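Local coordinates for glutathione S-transferase family protein (Pseudomonas putida, PDB 3LXZ) that probably catalyses the conjugation of reduced glutathione to a wide range of hydrophobic electrophiles, releasing an S-substituted glutathione, at residues Y6-S11 against G48-L53; S11-M16 against I101-R106; L22-T27 against K77-A82; R91-E96 against A135-N140; G141-Y146 against P183-L188. All blocks are in the same frame, centred on the assembly; numbering follows the deposited sequence.

Interaction 1 (Y6-S11 against G48-L53)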
# COMPACT_ATOMS: atom_id res chain seq x y z
N TYR A 6 8.60 8.99 15.51
CA TYR A 6 8.01 8.16 16.54
C TYR A 6 8.06 6.72 16.09
O TYR A 6 7.55 6.39 15.01
CB TYR A 6 6.53 8.51 16.78
CG TYR A 6 6.29 9.81 17.52
CD1 TYR A 6 6.82 11.00 17.05
CD2 TYR A 6 5.50 9.84 18.68
CE1 TYR A 6 6.59 12.20 17.72
CE2 TYR A 6 5.27 11.04 19.35
CZ TYR A 6 5.82 12.20 18.85
OH TYR A 6 5.59 13.41 19.49
N GLY A 7 8.64 5.86 16.91
CA GLY A 7 8.57 4.42 16.65
C GLY A 7 9.48 3.67 17.61
O GLY A 7 9.70 4.08 18.75
N PHE A 8 9.99 2.54 17.16
CA PHE A 8 10.90 1.80 18.00
C PHE A 8 11.86 1.06 17.09
O PHE A 8 11.50 0.67 16.01
CB PHE A 8 10.14 0.90 18.98
CG PHE A 8 9.26 -0.17 18.34
CD1 PHE A 8 7.97 0.16 17.84
CD2 PHE A 8 9.70 -1.48 18.25
CE1 PHE A 8 7.18 -0.83 17.26
CE2 PHE A 8 8.91 -2.48 17.68
CZ PHE A 8 7.64 -2.15 17.18
N SER A 9 13.10 0.88 17.56
CA SER A 9 14.15 0.36 16.69
C SER A 9 14.04 -1.11 16.35
O SER A 9 14.83 -1.61 15.57
CB SER A 9 15.51 0.68 17.30
OG SER A 9 15.75 2.06 17.17
N VAL A 10 13.05 -1.80 16.91
CA VAL A 10 12.84 -3.18 16.49
C VAL A 10 11.92 -3.17 15.24
O VAL A 10 11.87 -4.17 14.49
CB VAL A 10 12.28 -4.06 17.64
CG1 VAL A 10 12.00 -5.52 17.18
CG2 VAL A 10 13.25 -4.07 18.84
N SER A 11 11.23 -2.04 14.99
CA SER A 11 10.27 -1.97 13.85
C SER A 11 10.99 -1.82 12.52
O SER A 11 11.71 -0.83 12.31
CB SER A 11 9.28 -0.82 14.01
OG SER A 11 8.63 -0.61 12.75
N GLY A 48 -2.77 2.86 14.24
CA GLY A 48 -1.94 2.28 15.29
C GLY A 48 -0.62 1.75 14.75
O GLY A 48 0.06 0.98 15.41
N LYS A 49 -0.28 2.15 13.53
CA LYS A 49 0.94 1.67 12.89
C LYS A 49 2.13 2.51 13.29
O LYS A 49 2.01 3.63 13.71
CB LYS A 49 0.84 1.73 11.35
CG LYS A 49 -0.24 0.80 10.72
CD LYS A 49 -0.18 -0.63 11.23
CE LYS A 49 -1.43 -1.35 10.79
NZ LYS A 49 -1.49 -2.80 11.14
N VAL A 50 3.31 1.93 13.11
CA VAL A 50 4.56 2.63 13.31
C VAL A 50 5.27 2.60 11.97
O VAL A 50 5.16 1.59 11.25
CB VAL A 50 5.33 1.85 14.40
CG1 VAL A 50 6.82 2.03 14.30
CG2 VAL A 50 4.78 2.21 15.78
N PRO A 51 6.03 3.67 11.62
CA PRO A 51 6.35 4.88 12.37
C PRO A 51 5.44 6.06 12.11
O PRO A 51 4.61 5.99 11.21
CB PRO A 51 7.74 5.23 11.84
CG PRO A 51 7.64 4.83 10.38
CD PRO A 51 6.84 3.57 10.39
N VAL A 52 5.65 7.16 12.84
CA VAL A 52 4.96 8.43 12.57
C VAL A 52 6.02 9.54 12.53
O VAL A 52 6.90 9.57 13.39
CB VAL A 52 3.90 8.72 13.64
CG1 VAL A 52 3.05 9.94 13.27
CG2 VAL A 52 2.98 7.55 13.80
N LEU A 53 5.96 10.40 11.52
CA LEU A 53 6.85 11.57 11.44
C LEU A 53 6.12 12.78 11.99
O LEU A 53 5.02 13.09 11.54
CB LEU A 53 7.23 11.89 10.00
CG LEU A 53 8.36 12.93 9.82
CD1 LEU A 53 9.73 12.35 10.25
CD2 LEU A 53 8.41 13.42 8.39
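Val-50 reaches toward the 6-11 segment with both of its methyls. CG1, set anti to the backbone N (chi1 154°), lies 3.6 Å from OG of Ser-11, and both methyls meet CE1 of Phe-8. The Phe-8 and Val-50 side chains cross at about a right angle, CE1 of Phe-8 4.1 Å from CG1 of Val-50. Over the centre of one ring face sits CB of Ser-11, 3.8 Å above the plane of Phe-8, brought back by the type I turn from Phe-8 to Ser-11. CG1 of Val-50 also packs directly on CA of Gly-7, which has no side chain in the way.

This is the glutathione site of the thioredoxin-like domain, empty in this chain: Ser-11, Lys-49 and Val-50 are ligands of the tripeptide, and Pro-51, after a cis peptide bond, is the cis-proline characteristic of thioredoxin-like domains. OG of Ser-11 is itself occupied as N-cap of helix 12-23, accepting from the N of Tyr-14.

Farther along, strands 3-7 and 52-55 run antiparallel, and Tyr-6 and Val-52 form a hydrogen-bonded pair. N of Tyr-6 donates to O of Val-52 at 2.8 Å, and N of Val-52 returns to O of Tyr-6 at 3.0 Å. Both side chains leave by the same sheet face, CB of Tyr-6 lying 4.1 Å from CB of Val-52. Beyond that the phenol swings off, and its OH bonds to Glu-54.

Interaction 2 (S11-M16 against I101-R106)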
# COMPACT_ATOMS: atom_id res chain seq x y z
N SER A 11 11.23 -2.04 14.99
CA SER A 11 10.27 -1.97 13.85
C SER A 11 10.99 -1.82 12.52
O SER A 11 11.71 -0.83 12.31
CB SER A 11 9.28 -0.82 14.01
OG SER A 11 8.63 -0.61 12.75
N ASN A 12 10.78 -2.77 11.61
CA ASN A 12 11.35 -2.66 10.27
C ASN A 12 10.90 -1.40 9.50
O ASN A 12 11.74 -0.71 8.90
CB ASN A 12 11.14 -3.95 9.46
CG ASN A 12 9.65 -4.24 9.15
OD1 ASN A 12 8.75 -3.90 9.92
ND2 ASN A 12 9.42 -4.88 8.01
N TYR A 13 9.61 -1.06 9.56
CA TYR A 13 9.12 0.14 8.89
C TYR A 13 9.75 1.41 9.50
O TYR A 13 10.04 2.36 8.79
CB TYR A 13 7.59 0.21 9.02
CG TYR A 13 6.83 -0.72 8.10
CD1 TYR A 13 6.67 -0.42 6.74
CD2 TYR A 13 6.24 -1.89 8.59
CE1 TYR A 13 5.95 -1.27 5.90
CE2 TYR A 13 5.51 -2.75 7.76
CZ TYR A 13 5.37 -2.44 6.43
OH TYR A 13 4.67 -3.28 5.60
N TYR A 14 9.99 1.41 10.80
CA TYR A 14 10.68 2.54 11.46
C TYR A 14 12.11 2.62 10.92
O TYR A 14 12.59 3.71 10.59
CB TYR A 14 10.68 2.33 12.97
CG TYR A 14 11.45 3.35 13.82
CD1 TYR A 14 10.85 4.55 14.24
CD2 TYR A 14 12.75 3.07 14.28
CE1 TYR A 14 11.53 5.45 15.10
CE2 TYR A 14 13.46 3.99 15.14
CZ TYR A 14 12.85 5.16 15.52
OH TYR A 14 13.53 6.05 16.33
N ASN A 15 12.77 1.47 10.84
CA ASN A 15 14.17 1.45 10.41
C ASN A 15 14.38 1.95 8.97
O ASN A 15 15.40 2.58 8.65
CB ASN A 15 14.82 0.08 10.68
CG ASN A 15 15.15 -0.11 12.16
OD1 ASN A 15 15.39 0.87 12.88
ND2 ASN A 15 15.18 -1.36 12.61
N MSE A 16 13.38 1.72 8.12
CA MSE A 16 13.37 2.24 6.76
C MSE A 16 13.39 3.77 6.74
O MSE A 16 14.20 4.35 6.03
CB MSE A 16 12.14 1.70 6.00
CG MSE A 16 12.12 0.19 5.71
SE MSE A 16 10.29 -0.17 5.06
CE MSE A 16 10.01 -2.04 5.67
N ILE A 101 5.31 -8.83 -0.26
CA ILE A 101 6.38 -9.53 0.50
C ILE A 101 6.26 -9.21 1.98
O ILE A 101 6.04 -10.12 2.78
CB ILE A 101 7.79 -9.26 -0.06
CG1 ILE A 101 7.90 -9.86 -1.48
CG2 ILE A 101 8.85 -9.84 0.91
CD1 ILE A 101 9.28 -9.75 -2.09
N GLU A 102 6.32 -7.93 2.34
CA GLU A 102 6.28 -7.58 3.76
C GLU A 102 4.98 -7.99 4.49
O GLU A 102 5.03 -8.65 5.52
CB GLU A 102 6.60 -6.10 3.96
CG GLU A 102 7.23 -5.82 5.40
CD GLU A 102 6.27 -5.95 6.59
OE1 GLU A 102 5.05 -5.63 6.47
OE2 GLU A 102 6.77 -6.31 7.69
N LEU A 103 3.82 -7.60 3.95
CA LEU A 103 2.55 -7.91 4.60
C LEU A 103 2.28 -9.41 4.70
O LEU A 103 1.93 -9.88 5.79
CB LEU A 103 1.35 -7.19 3.95
CG LEU A 103 1.41 -5.64 4.06
CD1 LEU A 103 0.08 -5.10 3.53
CD2 LEU A 103 1.69 -5.16 5.47
N PRO A 104 2.48 -10.17 3.62
CA PRO A 104 2.28 -11.60 3.87
C PRO A 104 3.26 -12.21 4.88
O PRO A 104 2.86 -13.07 5.67
CB PRO A 104 2.45 -12.26 2.50
CG PRO A 104 2.90 -11.23 1.59
CD PRO A 104 2.79 -9.88 2.21
N ALA A 105 4.53 -11.84 4.84
CA ALA A 105 5.47 -12.33 5.87
C ALA A 105 5.02 -11.96 7.28
O ALA A 105 5.13 -12.78 8.21
CB ALA A 105 6.87 -11.83 5.61
N ARG A 106 4.50 -10.73 7.43
CA ARG A 106 4.04 -10.18 8.70
C ARG A 106 2.96 -11.09 9.34
O ARG A 106 2.90 -11.20 10.57
CB ARG A 106 3.57 -8.74 8.54
CG ARG A 106 3.02 -8.02 9.79
CD ARG A 106 2.90 -6.49 9.54
NE ARG A 106 4.23 -5.85 9.51
CZ ARG A 106 4.91 -5.50 10.60
NH1 ARG A 106 6.11 -4.95 10.51
NH2 ARG A 106 4.38 -5.71 11.81
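OE1 of Glu-102 takes two donors, OH of Tyr-13 at 2.5 Å and NE of Arg-106 at 3.2 Å. The carboxylate stands at the seam between the thioredoxin-like domain and the all-helical domain of the glutathione transferase fold, where the start of helix 12-23 faces the last turn of helix 84-106. The short segments run nearly antiparallel, at 153°, but their axes stay 13.5 Å apart, leaving polar side chains from both helices to bridge the gap.

The two donors reach OE1 differently. Arg-106 lies on the syn lone pair, with the oxygen in the guanidinium plane, whereas the tyrosine OH approaches from well above the carboxylate plane; ring and carboxylate planes are 69° apart. The bend of Glu-102 at chi2 (-71°) turns its carboxylate forward, toward the C-terminal end of its own helix, where Arg-106, one turn later, forms the salt bridge. The other oxygen, OE2, accepts from ND2 of Asn-12 at 3.0 Å, again from above the plane, and bonds to the OH of Tyr-109. ND2 of Asn-12 also donates to the carbonyl of Phe-161, so two helices of the helical domain, 84-106 and 154-174, hold this amide of the thioredoxin-like domain.

Arg-106 is a glutathione ligand, and the salt bridge to Glu-102 probably helps to position it, with the Tyr-13 ring alongside: its NE lies in the plane of that ring, at the edge, and NH1 of Arg-106 is 3.6 Å from CE2 of Tyr-13. A methyl, CD2 of Leu-103, touches the Tyr-13 OH at 3.5 Å.

Interaction 3 (L22-T27 against K77-A82)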
# COMPACT_ATOMS: atom_id res chain seq x y z
N LEU A 22 19.18 9.13 7.87
CA LEU A 22 20.65 9.03 8.08
C LEU A 22 21.41 9.16 6.74
O LEU A 22 22.44 9.85 6.67
CB LEU A 22 20.98 7.72 8.79
CG LEU A 22 20.72 7.63 10.29
CD1 LEU A 22 20.73 6.20 10.75
CD2 LEU A 22 21.74 8.47 11.11
N GLU A 23 20.87 8.54 5.69
CA GLU A 23 21.50 8.53 4.38
C GLU A 23 21.53 9.96 3.85
O GLU A 23 22.52 10.42 3.25
CB GLU A 23 20.75 7.59 3.43
CG GLU A 23 21.43 7.36 2.06
CD GLU A 23 22.80 6.66 2.15
OE1 GLU A 23 22.99 5.75 2.98
OE2 GLU A 23 23.70 7.02 1.36
N LYS A 24 20.46 10.70 4.15
CA LYS A 24 20.32 12.07 3.73
C LYS A 24 21.03 13.10 4.65
O LYS A 24 20.99 14.30 4.37
CB LYS A 24 18.82 12.41 3.58
CG LYS A 24 18.17 11.77 2.36
CD LYS A 24 16.66 12.07 2.27
CE LYS A 24 16.40 13.27 1.40
NZ LYS A 24 16.58 12.92 -0.04
N GLY A 25 21.65 12.63 5.74
CA GLY A 25 22.38 13.48 6.71
C GLY A 25 21.47 14.47 7.39
O GLY A 25 21.90 15.56 7.75
N LEU A 26 20.20 14.09 7.57
CA LEU A 26 19.20 14.96 8.21
C LEU A 26 19.16 14.84 9.73
O LEU A 26 19.34 13.75 10.29
CB LEU A 26 17.80 14.69 7.62
CG LEU A 26 17.69 14.90 6.11
CD1 LEU A 26 16.37 14.35 5.56
CD2 LEU A 26 17.83 16.40 5.79
N THR A 27 18.91 15.97 10.39
CA THR A 27 18.73 15.96 11.85
C THR A 27 17.34 15.45 12.18
O THR A 27 16.36 15.82 11.52
CB THR A 27 18.86 17.38 12.43
OG1 THR A 27 20.13 17.92 12.07
CG2 THR A 27 18.75 17.34 13.96
N LYS A 77 21.17 13.84 -0.09
CA LYS A 77 21.23 12.91 -1.20
C LYS A 77 19.83 12.54 -1.73
O LYS A 77 18.99 12.10 -0.96
CB LYS A 77 21.93 11.66 -0.66
CG LYS A 77 21.96 10.46 -1.58
CD LYS A 77 23.09 9.57 -1.17
CE LYS A 77 22.87 8.16 -1.67
NZ LYS A 77 24.04 7.31 -1.31
N ALA A 78 19.59 12.72 -3.03
CA ALA A 78 18.33 12.24 -3.64
C ALA A 78 18.23 10.70 -3.58
O ALA A 78 19.23 9.98 -3.80
CB ALA A 78 18.22 12.72 -5.08
N LEU A 79 17.04 10.22 -3.22
CA LEU A 79 16.76 8.77 -3.16
C LEU A 79 15.73 8.35 -4.22
O LEU A 79 15.05 7.30 -4.11
CB LEU A 79 16.32 8.32 -1.75
CG LEU A 79 17.30 8.60 -0.59
CD1 LEU A 79 16.69 8.15 0.74
CD2 LEU A 79 18.62 7.93 -0.85
N LEU A 80 15.65 9.18 -5.27
CA LEU A 80 14.81 8.96 -6.44
C LEU A 80 15.57 9.41 -7.66
O LEU A 80 16.37 10.36 -7.56
CB LEU A 80 13.53 9.79 -6.38
CG LEU A 80 12.52 9.36 -5.34
CD1 LEU A 80 11.39 10.38 -5.32
CD2 LEU A 80 12.06 7.95 -5.71
N PRO A 81 15.31 8.75 -8.81
CA PRO A 81 15.83 9.26 -10.10
C PRO A 81 15.21 10.63 -10.48
O PRO A 81 14.24 11.06 -9.83
CB PRO A 81 15.47 8.16 -11.10
CG PRO A 81 14.41 7.28 -10.42
CD PRO A 81 14.54 7.49 -8.95
N ALA A 82 15.77 11.31 -11.49
CA ALA A 82 15.31 12.64 -11.92
C ALA A 82 14.00 12.63 -12.75
O ALA A 82 13.25 13.61 -12.75
CB ALA A 82 16.43 13.37 -12.72
O HOH W 1 23.40 13.09 2.07
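Helix 12-23 ends in a Schellman motif, Gly-25 taking a positive phi of 62°, and the chain at Lys-24 passes the irregular 77-82 segment with the CA atoms of Lys-24 and Lys-77 5.1 Å apart. Two lysines then work in opposite directions across the gap. From the loop, Lys-77 sends out an extended chain whose NZ forms a salt bridge with OE2 of Glu-23 at 2.7 Å, meeting the oxygen on its anti side and 33° out of the carboxylate plane. Glu-23 is bent at chi2 (63°), which turns its acid group toward that ammonium; its other oxygen, OE1, is held by Asn-195.

From the helix end, Lys-24 bends at its last two torsions, bringing its NZ 2.7 Å from the carbonyl O of Lys-77. The ammonium lies above the carbonyl plane, and a salt bridge to Glu-71 holds it as well. A water adds a third link, donating to O of Glu-23 at 3.0 Å and accepting from N of Lys-77. Beside the polar groups Leu-79 brings its CD2 to CG of Glu-23, 4.1 Å away, and its CD1 to the aliphatic part of Lys-24.

The contact thus fastens the linker between the two domains to the end of helix 12-23. Glu-71 of helix 63-73 grips both sides, through Lys-24 and the N of Leu-79, while Leu-79 packs on Leu-154 at the start of helix 154-174 and Leu-80 on helix 84-106.

Interaction 4 (R91-E96 against A135-N140)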
# COMPACT_ATOMS: atom_id res chain seq x y z
N ARG A 91 8.47 3.76 -7.02
CA ARG A 91 7.28 3.64 -6.17
C ARG A 91 6.47 2.37 -6.40
O ARG A 91 5.94 1.79 -5.45
CB ARG A 91 6.42 4.88 -6.27
CG ARG A 91 7.12 6.08 -5.61
CD ARG A 91 6.47 7.40 -5.93
NE ARG A 91 7.06 8.46 -5.14
CZ ARG A 91 7.54 9.61 -5.63
NH1 ARG A 91 7.48 9.88 -6.92
NH2 ARG A 91 8.08 10.49 -4.80
N GLU A 92 6.36 1.96 -7.67
CA GLU A 92 5.77 0.64 -8.01
C GLU A 92 6.52 -0.52 -7.32
O GLU A 92 5.92 -1.38 -6.66
CB GLU A 92 5.71 0.44 -9.53
CG GLU A 92 5.04 -0.85 -9.97
CD GLU A 92 5.37 -1.19 -11.42
OE1 GLU A 92 6.56 -1.03 -11.83
OE2 GLU A 92 4.44 -1.61 -12.16
N LEU A 93 7.84 -0.56 -7.48
CA LEU A 93 8.63 -1.57 -6.78
C LEU A 93 8.52 -1.53 -5.24
O LEU A 93 8.36 -2.58 -4.58
CB LEU A 93 10.10 -1.45 -7.23
CG LEU A 93 10.33 -2.00 -8.65
CD1 LEU A 93 11.64 -1.45 -9.26
CD2 LEU A 93 10.34 -3.52 -8.71
N LEU A 94 8.60 -0.33 -4.66
CA LEU A 94 8.41 -0.19 -3.21
C LEU A 94 7.04 -0.76 -2.78
O LEU A 94 6.95 -1.52 -1.80
CB LEU A 94 8.53 1.27 -2.77
CG LEU A 94 8.50 1.55 -1.25
CD1 LEU A 94 9.19 2.88 -1.04
CD2 LEU A 94 7.05 1.66 -0.67
N LYS A 95 5.99 -0.39 -3.50
CA LYS A 95 4.63 -0.88 -3.21
C LYS A 95 4.53 -2.40 -3.32
O LYS A 95 3.86 -3.06 -2.48
CB LYS A 95 3.59 -0.27 -4.16
CG LYS A 95 2.16 -0.46 -3.67
CD LYS A 95 1.17 0.27 -4.54
CE LYS A 95 -0.31 0.01 -4.05
NZ LYS A 95 -0.63 0.98 -2.97
N GLU A 96 5.14 -2.95 -4.35
CA GLU A 96 5.10 -4.41 -4.53
C GLU A 96 5.78 -5.13 -3.38
O GLU A 96 5.33 -6.18 -2.94
CB GLU A 96 5.73 -4.84 -5.86
CG GLU A 96 4.85 -4.46 -7.04
CD GLU A 96 5.52 -4.46 -8.40
OE1 GLU A 96 6.79 -4.48 -8.56
OE2 GLU A 96 4.71 -4.41 -9.35
N ALA A 135 8.39 -13.74 -6.88
CA ALA A 135 8.34 -13.87 -8.35
C ALA A 135 8.19 -12.50 -9.02
O ALA A 135 8.90 -12.20 -9.99
CB ALA A 135 7.22 -14.81 -8.80
N THR A 136 7.27 -11.69 -8.48
CA THR A 136 7.04 -10.30 -8.92
C THR A 136 8.29 -9.44 -8.84
O THR A 136 8.65 -8.70 -9.76
CB THR A 136 5.90 -9.67 -8.13
OG1 THR A 136 4.67 -10.35 -8.42
CG2 THR A 136 5.74 -8.14 -8.42
N LEU A 137 8.98 -9.54 -7.71
CA LEU A 137 10.22 -8.78 -7.52
C LEU A 137 11.31 -9.18 -8.52
O LEU A 137 12.05 -8.32 -9.05
CB LEU A 137 10.70 -8.90 -6.05
CG LEU A 137 11.94 -8.10 -5.65
CD1 LEU A 137 11.77 -6.61 -5.96
CD2 LEU A 137 12.33 -8.35 -4.17
N LYS A 138 11.39 -10.46 -8.81
CA LYS A 138 12.41 -10.95 -9.73
C LYS A 138 12.13 -10.48 -11.15
O LYS A 138 13.06 -10.10 -11.87
CB LYS A 138 12.48 -12.48 -9.73
CG LYS A 138 13.63 -13.02 -10.61
CD LYS A 138 13.40 -14.49 -10.96
CE LYS A 138 13.35 -15.24 -9.69
NZ LYS A 138 14.64 -15.08 -8.96
N ARG A 139 10.85 -10.49 -11.52
CA ARG A 139 10.40 -10.11 -12.84
C ARG A 139 10.52 -8.60 -13.07
O ARG A 139 10.92 -8.16 -14.16
CB ARG A 139 8.97 -10.63 -12.99
CG ARG A 139 8.07 -10.15 -14.08
CD ARG A 139 6.69 -10.78 -13.88
NE ARG A 139 6.75 -12.23 -13.69
CZ ARG A 139 6.25 -12.94 -12.66
NH1 ARG A 139 5.60 -12.38 -11.65
NH2 ARG A 139 6.39 -14.27 -12.65
N ASN A 140 10.18 -7.82 -12.05
CA ASN A 140 10.07 -6.36 -12.21
C ASN A 140 11.30 -5.58 -11.77
O ASN A 140 11.53 -4.48 -12.27
CB ASN A 140 8.81 -5.85 -11.48
CG ASN A 140 8.37 -4.49 -11.97
OD1 ASN A 140 8.41 -4.21 -13.15
ND2 ASN A 140 7.91 -3.66 -11.07
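Two long antiparallel helices of the all-helical glutathione transferase domain, 84-106 and 120-140, meet here at the dimer interface. Over the short segments their axes come within 10.5 Å and cross at -163°. A buried amide joins them: ND2 of Asn-140, in the last turn of helix 120-140, gives its two hydrogens to two glutamates one turn apart on the partner helix.

The bond to OE1 of Glu-96 is 2.9 Å and arrives on the syn side, near the carboxylate plane. The one to OE1 of Glu-92 is 3.1 Å and nearly straight (169°), yet it comes down steeply from above that carboxylate, whose plane stands 84° from the amide. Asn-140 has CG anti to its N, which carries the amide across to the other helix rather than along its own. Its OD1 accepts from Lys-89, which also pairs with OE1 of Glu-92; this nearby positive charge would tend to favour a charged Glu-92.

Hydrocarbon fills in around the polar knot. CG2 of Thr-136 lies 3.7 Å from CD of Glu-96, the two side chains crossing at about a right angle, and its hydroxyl bonds to the carbonyl of Pro-46 of the second subunit. That subunit also supplies Ser-61 to OE2 of Glu-92. On the other flank Leu-93 packs loosely against Leu-137, CD2 to CD1 at 4.4 Å, while the same CD2 methyl of Leu-93 comes 3.4 Å from ND2 of Asn-140.

Interaction 5 (G141-Y146 against P183-L188)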
# COMPACT_ATOMS: atom_id res chain seq x y z
N GLY A 141 12.08 -6.16 -10.86
CA GLY A 141 13.28 -5.50 -10.30
C GLY A 141 14.41 -5.48 -11.31
O GLY A 141 14.53 -6.40 -12.12
N ARG A 142 15.21 -4.43 -11.30
CA ARG A 142 16.36 -4.36 -12.20
C ARG A 142 17.61 -4.99 -11.57
O ARG A 142 18.34 -5.72 -12.23
CB ARG A 142 16.66 -2.92 -12.60
CG ARG A 142 15.79 -2.35 -13.73
CD ARG A 142 14.30 -2.38 -13.43
NE ARG A 142 13.58 -1.45 -14.30
CZ ARG A 142 12.33 -1.60 -14.74
NH1 ARG A 142 11.57 -2.66 -14.41
NH2 ARG A 142 11.85 -0.65 -15.54
N PHE A 143 17.82 -4.71 -10.29
CA PHE A 143 18.95 -5.25 -9.53
C PHE A 143 20.27 -4.95 -10.22
O PHE A 143 21.01 -5.86 -10.62
CB PHE A 143 18.77 -6.73 -9.28
CG PHE A 143 17.68 -7.04 -8.33
CD1 PHE A 143 17.89 -6.88 -6.98
CD2 PHE A 143 16.42 -7.44 -8.80
CE1 PHE A 143 16.86 -7.15 -6.07
CE2 PHE A 143 15.40 -7.72 -7.93
CZ PHE A 143 15.61 -7.57 -6.55
N ALA A 144 20.57 -3.68 -10.36
CA ALA A 144 21.68 -3.27 -11.19
C ALA A 144 22.69 -2.38 -10.47
O ALA A 144 23.26 -1.52 -11.09
CB ALA A 144 21.16 -2.56 -12.48
N PRO A 145 23.00 -2.67 -9.20
CA PRO A 145 22.65 -3.78 -8.31
C PRO A 145 21.38 -3.54 -7.50
O PRO A 145 20.81 -4.49 -6.94
CB PRO A 145 23.84 -3.84 -7.35
CG PRO A 145 24.29 -2.40 -7.27
CD PRO A 145 24.12 -1.87 -8.66
N TYR A 146 20.97 -2.28 -7.43
CA TYR A 146 19.83 -1.88 -6.61
C TYR A 146 18.49 -2.26 -7.24
O TYR A 146 18.41 -2.60 -8.44
CB TYR A 146 19.89 -0.37 -6.34
CG TYR A 146 21.18 0.06 -5.72
CD1 TYR A 146 21.35 -0.01 -4.35
CD2 TYR A 146 22.24 0.53 -6.50
CE1 TYR A 146 22.55 0.38 -3.75
CE2 TYR A 146 23.44 0.93 -5.90
CZ TYR A 146 23.58 0.83 -4.53
OH TYR A 146 24.75 1.22 -3.91
N PRO A 183 19.71 -14.93 -6.75
CA PRO A 183 21.02 -14.38 -6.43
C PRO A 183 21.13 -12.86 -6.53
O PRO A 183 21.95 -12.28 -5.81
CB PRO A 183 21.94 -15.02 -7.47
CG PRO A 183 21.03 -15.54 -8.54
CD PRO A 183 19.81 -15.96 -7.80
N GLN A 184 20.35 -12.26 -7.44
CA GLN A 184 20.25 -10.79 -7.56
C GLN A 184 19.93 -10.18 -6.19
O GLN A 184 20.54 -9.19 -5.76
CB GLN A 184 19.09 -10.38 -8.51
CG GLN A 184 19.23 -10.76 -9.96
CD GLN A 184 18.87 -12.22 -10.26
OE1 GLN A 184 18.47 -13.00 -9.39
NE2 GLN A 184 19.01 -12.60 -11.54
N ALA A 185 18.94 -10.78 -5.52
CA ALA A 185 18.42 -10.26 -4.27
C ALA A 185 19.41 -10.59 -3.16
O ALA A 185 19.66 -9.78 -2.28
CB ALA A 185 17.04 -10.87 -3.99
N LYS A 186 20.03 -11.74 -3.26
CA LYS A 186 20.99 -12.16 -2.23
C LYS A 186 22.15 -11.16 -2.19
O LYS A 186 22.56 -10.68 -1.11
CB LYS A 186 21.48 -13.61 -2.48
CG LYS A 186 21.95 -14.33 -1.22
CD LYS A 186 22.37 -15.75 -1.59
CE LYS A 186 22.31 -16.68 -0.40
NZ LYS A 186 22.45 -15.92 0.88
N ALA A 187 22.63 -10.78 -3.38
CA ALA A 187 23.75 -9.87 -3.50
C ALA A 187 23.41 -8.45 -3.02
O ALA A 187 24.21 -7.81 -2.37
CB ALA A 187 24.24 -9.85 -4.95
N LEU A 188 22.19 -7.99 -3.32
CA LEU A 188 21.78 -6.65 -2.89
C LEU A 188 21.64 -6.60 -1.36
O LEU A 188 22.02 -5.61 -0.73
CB LEU A 188 20.47 -6.23 -3.61
CG LEU A 188 19.87 -4.88 -3.16
CD1 LEU A 188 20.88 -3.72 -3.25
CD2 LEU A 188 18.63 -4.51 -4.01
O HOH W 2 22.01 -7.02 -6.92
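One face of the Phe-143 ring is covered by CB of Gln-184, a CH-pi contact 4.1 Å from the ring centroid and 28° off its normal. The methylene lies toward the root of the ring, 3.6 Å from CG of Phe-143. From there the glutamine bends at its second torsion and carries its amide off, inclined to the ring. Farther out on one side of the ring, CE1 of Phe-143 sits 3.8 Å from CD2 of Leu-188, and the same ring carbon also meets the CA of Ala-185, both obliquely. Phe-182, just before the helix, adds a second ring to Phe-143, the two planes steeply inclined.

The contact belongs to the C-terminal helical domain, where the turn after helix 120-140 lies along the first turns of helix 183-193. That turn is sharply folded: Phe-143 takes left-handed backbone angles, phi 54°, and Pro-145 follows a cis peptide bond, with N of Ala-144 bonded forward to O of Tyr-146.

Leu-188, its CG anti to the backbone N (chi1 175°), pushes its two methyls into the fold of this turn. CD2 touches both CE1 of Phe-143 and O of Pro-145, and CD1 of Leu-188 comes 3.9 Å from CD1 of Tyr-146, leucine and tyrosine side chains crossing at about a right angle. Helix 154-174 lies behind, with Phe-159 against Ala-185 and Leu-188. A water joins the backbones, donating to O of Pro-145 at 2.8 Å and to O of Gln-184 at 2.9 Å.

In the fold
From the N terminus, strand 3-7 opens interaction 1, which closes on the 48-53 segment within the thioredoxin-like domain. Interaction 2 shares Ser-11 with it and crosses it along the chain, running on to helix 84-106 and so joining the two domains. Nested inside that loop, interaction 3 ties the far end of helix 12-23 to the interdomain linker; it too crosses interaction 1. Interaction 4 starts on helix 84-106 before interaction 2 has closed, crosses it, and touches it through Ile-101 and Leu-137. Interaction 5 follows in series, carrying the chain beyond helix 120-140 to helix 183-193, with Phe-143 against the backbone of Leu-137.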